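Putative type VI secretion protein (Escherichia coli, PDB 4PS2) probably builds, together with TssC, the contractile sheath of the type VI secretion system as subunit TssB, whose C-terminal helical part is this chain. Local coordinates at residues A[1-5]-A[29-33]. Numbering follows the deposited sequence.
Sequences EESIS and MLAMR
Arg33 reaches from its helix to the irregular N-terminal segment 1-5 and bridges two of its backbone carbonyls with a single nitrogen, an example of one arginine fastening a chain without secondary structure. Its CG is anti to the backbone N (chi1 178°), and a bend at chi3 turns the guanidinium along the segment. NH1 donates to Glu1 O at 2.6 Å, in the guanidinium plane, and to Ser3 O at 2.7 Å, tilted from it; both bonds arrive from above the carbonyl planes (42° and 35° out of them). A water accepts from Arg33 NH2 at 2.8 Å and donates to Ser3 O. With a leucine in place of Arg33, both carbonyls would probably lose this shared donor and the N-terminus would be freer to move. Beside these bonds, Ile4 and Leu30 pass one another head to tail, Ile4 CG2 3.9 Å from Leu30 CB, while Ile4 CD1 reaches Met29 CB and, obliquely, Arg33 NH2, each at 3.9 Å. Leu30 CD1 lies near both Glu1 O and Glu2 O, CD2 near Glu2 O. Ala31 and Met32 touch helix 46-57, and the whole is an irregular N-terminal arm laid along helix 16-40, running opposite to it, at the surface of a small helical bundle.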
ATOM      1  N   GLU A   1      -5.417  -6.279  10.584  1.00 50.66           N
ATOM      2  CA  GLU A   1      -6.712  -5.652  10.272  1.00 49.73           C
ATOM      3  C   GLU A   1      -7.018  -5.557   8.765  1.00 50.51           C
ATOM      4  O   GLU A   1      -6.275  -4.971   8.000  1.00 49.87           O
ATOM      5  CB  GLU A   1      -6.833  -4.285  10.925  1.00 51.35           C
ATOM      6  CG  GLU A   1      -8.252  -3.772  10.913  1.00 63.10           C
ATOM      7  CD  GLU A   1      -9.165  -4.727  11.628  1.00 90.82           C
ATOM      8  OE1 GLU A   1      -9.199  -4.665  12.878  1.00 91.40           O
ATOM      9  OE2 GLU A   1      -9.806  -5.555  10.954  1.00 85.41           O
ATOM     10  N   GLU A   2      -8.137  -6.150   8.394  1.00 43.30           N
ATOM     11  CA  GLU A   2      -8.607  -6.205   7.036  1.00 41.57           C
ATOM     12  C   GLU A   2      -9.195  -4.867   6.564  1.00 40.18           C
ATOM     13  O   GLU A   2      -9.628  -4.764   5.456  1.00 39.27           O
ATOM     14  CB  GLU A   2      -9.643  -7.323   6.903  1.00 20.00           C
ATOM     15  CG  GLU A   2      -9.605  -8.106   5.606  1.00 20.00           C
ATOM     16  CD  GLU A   2     -10.905  -8.840   5.248  1.00 20.00           C
ATOM     17  OE1 GLU A   2     -11.393  -9.687   6.032  1.00 20.00           O
ATOM     18  OE2 GLU A   2     -11.407  -8.587   4.141  1.00 20.00           O
ATOM     19  N   SER A   3      -9.166  -3.856   7.410  1.00 34.30           N
ATOM     20  CA  SER A   3      -9.749  -2.556   7.083  1.00 33.38           C
ATOM     21  C   SER A   3      -8.867  -1.300   7.261  1.00 34.30           C
ATOM     22  O   SER A   3      -7.901  -1.312   7.972  1.00 34.44           O
ATOM     23  CB  SER A   3     -11.042  -2.378   7.857  1.00 37.98           C
ATOM     24  OG  SER A   3     -10.762  -1.933   9.160  1.00 48.52           O
ATOM     25  N   ILE A   4      -9.236  -0.223   6.588  1.00 27.03           N
ATOM     26  CA  ILE A   4      -8.481   1.031   6.606  1.00 25.25           C
ATOM     27  C   ILE A   4      -9.492   2.190   6.479  1.00 30.27           C
ATOM     28  O   ILE A   4     -10.599   1.978   5.988  1.00 29.83           O
ATOM     29  CB  ILE A   4      -7.336   1.070   5.542  1.00 26.72           C
ATOM     30  CG1 ILE A   4      -6.276   2.144   5.888  1.00 26.94           C
ATOM     31  CG2 ILE A   4      -7.865   1.226   4.082  1.00 23.96           C
ATOM     32  CD1 ILE A   4      -4.849   1.904   5.262  1.00 31.49           C
ATOM     33  N   SER A   5      -9.120   3.394   6.921  1.00 29.33           N
ATOM     34  CA  SER A   5     -10.043   4.527   6.910  1.00 29.82           C
ATOM     35  C   SER A   5      -9.457   5.782   6.344  1.00 34.25           C
ATOM     36  O   SER A   5      -8.312   6.119   6.651  1.00 33.97           O
ATOM     37  CB  SER A   5     -10.525   4.823   8.327  1.00 34.06           C
ATOM     38  OG  SER A   5     -11.413   3.821   8.785  1.00 42.11           O
ATOM     39  N   MET A  29      -1.638   1.038   0.726  1.00 17.30           N
ATOM     40  CA  MET A  29      -1.342   0.804   2.142  1.00 17.44           C
ATOM     41  C   MET A  29      -2.064  -0.442   2.692  1.00 21.20           C
ATOM     42  O   MET A  29      -1.462  -1.202   3.461  1.00 20.14           O
ATOM     43  CB  MET A  29      -1.744   2.037   2.967  1.00 20.26           C
ATOM     44  CG  MET A  29      -0.727   3.195   2.881  1.00 23.72           C
ATOM     45  SD  MET A  29      -1.421   4.739   3.543  1.00 28.27           S
ATOM     46  CE  MET A  29      -1.367   4.414   5.227  1.00 26.19           C
ATOM     47  N   LEU A  30      -3.358  -0.632   2.331  1.00 18.41           N
ATOM     48  CA  LEU A  30      -4.102  -1.796   2.799  1.00 16.72           C
ATOM     49  C   LEU A  30      -3.597  -3.062   2.074  1.00 19.81           C
ATOM     50  O   LEU A  30      -3.395  -4.092   2.722  1.00 20.05           O
ATOM     51  CB  LEU A  30      -5.615  -1.616   2.656  1.00 16.53           C
ATOM     52  CG  LEU A  30      -6.482  -2.786   3.143  1.00 20.83           C
ATOM     53  CD1 LEU A  30      -6.245  -3.099   4.641  1.00 20.46           C
ATOM     54  CD2 LEU A  30      -7.965  -2.522   2.856  1.00 22.95           C
ATOM     55  N   ALA A  31      -3.364  -2.981   0.759  1.00 15.10           N
ATOM     56  CA  ALA A  31      -2.825  -4.137   0.015  1.00 16.13           C
ATOM     57  C   ALA A  31      -1.422  -4.541   0.528  1.00 22.27           C
ATOM     58  O   ALA A  31      -1.093  -5.731   0.605  1.00 20.19           O
ATOM     59  CB  ALA A  31      -2.781  -3.834  -1.471  1.00 16.88           C
ATOM     60  N   MET A  32      -0.610  -3.537   0.906  1.00 19.99           N
ATOM     61  CA  MET A  32       0.725  -3.761   1.416  1.00 20.48           C
ATOM     62  C   MET A  32       0.658  -4.426   2.801  1.00 22.17           C
ATOM     63  O   MET A  32       1.421  -5.356   3.072  1.00 19.12           O
ATOM     64  CB  MET A  32       1.476  -2.413   1.484  1.00 23.49           C
ATOM     65  CG  MET A  32       2.924  -2.551   1.749  1.00 27.91           C
ATOM     66  SD  MET A  32       3.835  -3.315   0.379  1.00 32.81           S
ATOM     67  CE  MET A  32       5.281  -3.812   1.294  1.00 29.55           C
ATOM     68  N   ARG A  33      -0.270  -3.945   3.669  1.00 18.43           N
ATOM     69  CA  ARG A  33      -0.453  -4.491   5.009  1.00 18.19           C
ATOM     70  C   ARG A  33      -0.837  -5.969   4.919  1.00 22.32           C
ATOM     71  O   ARG A  33      -0.273  -6.773   5.644  1.00 20.96           O
ATOM     72  CB  ARG A  33      -1.524  -3.703   5.760  1.00 19.31           C
ATOM     73  CG  ARG A  33      -1.790  -4.249   7.160  1.00 22.30           C
ATOM     74  CD  ARG A  33      -3.158  -3.870   7.598  1.00 24.62           C
ATOM     75  NE  ARG A  33      -3.254  -2.428   7.799  1.00 28.60           N
ATOM     76  CZ  ARG A  33      -4.387  -1.802   8.069  1.00 40.03           C
ATOM     77  NH1 ARG A  33      -5.518  -2.487   8.174  1.00 26.75           N
ATOM     78  NH2 ARG A  33      -4.399  -0.494   8.262  1.00 27.69           N
TER
HETATM   79  O   HOH W   1      -6.360   0.691   9.824  1.00 55.49           O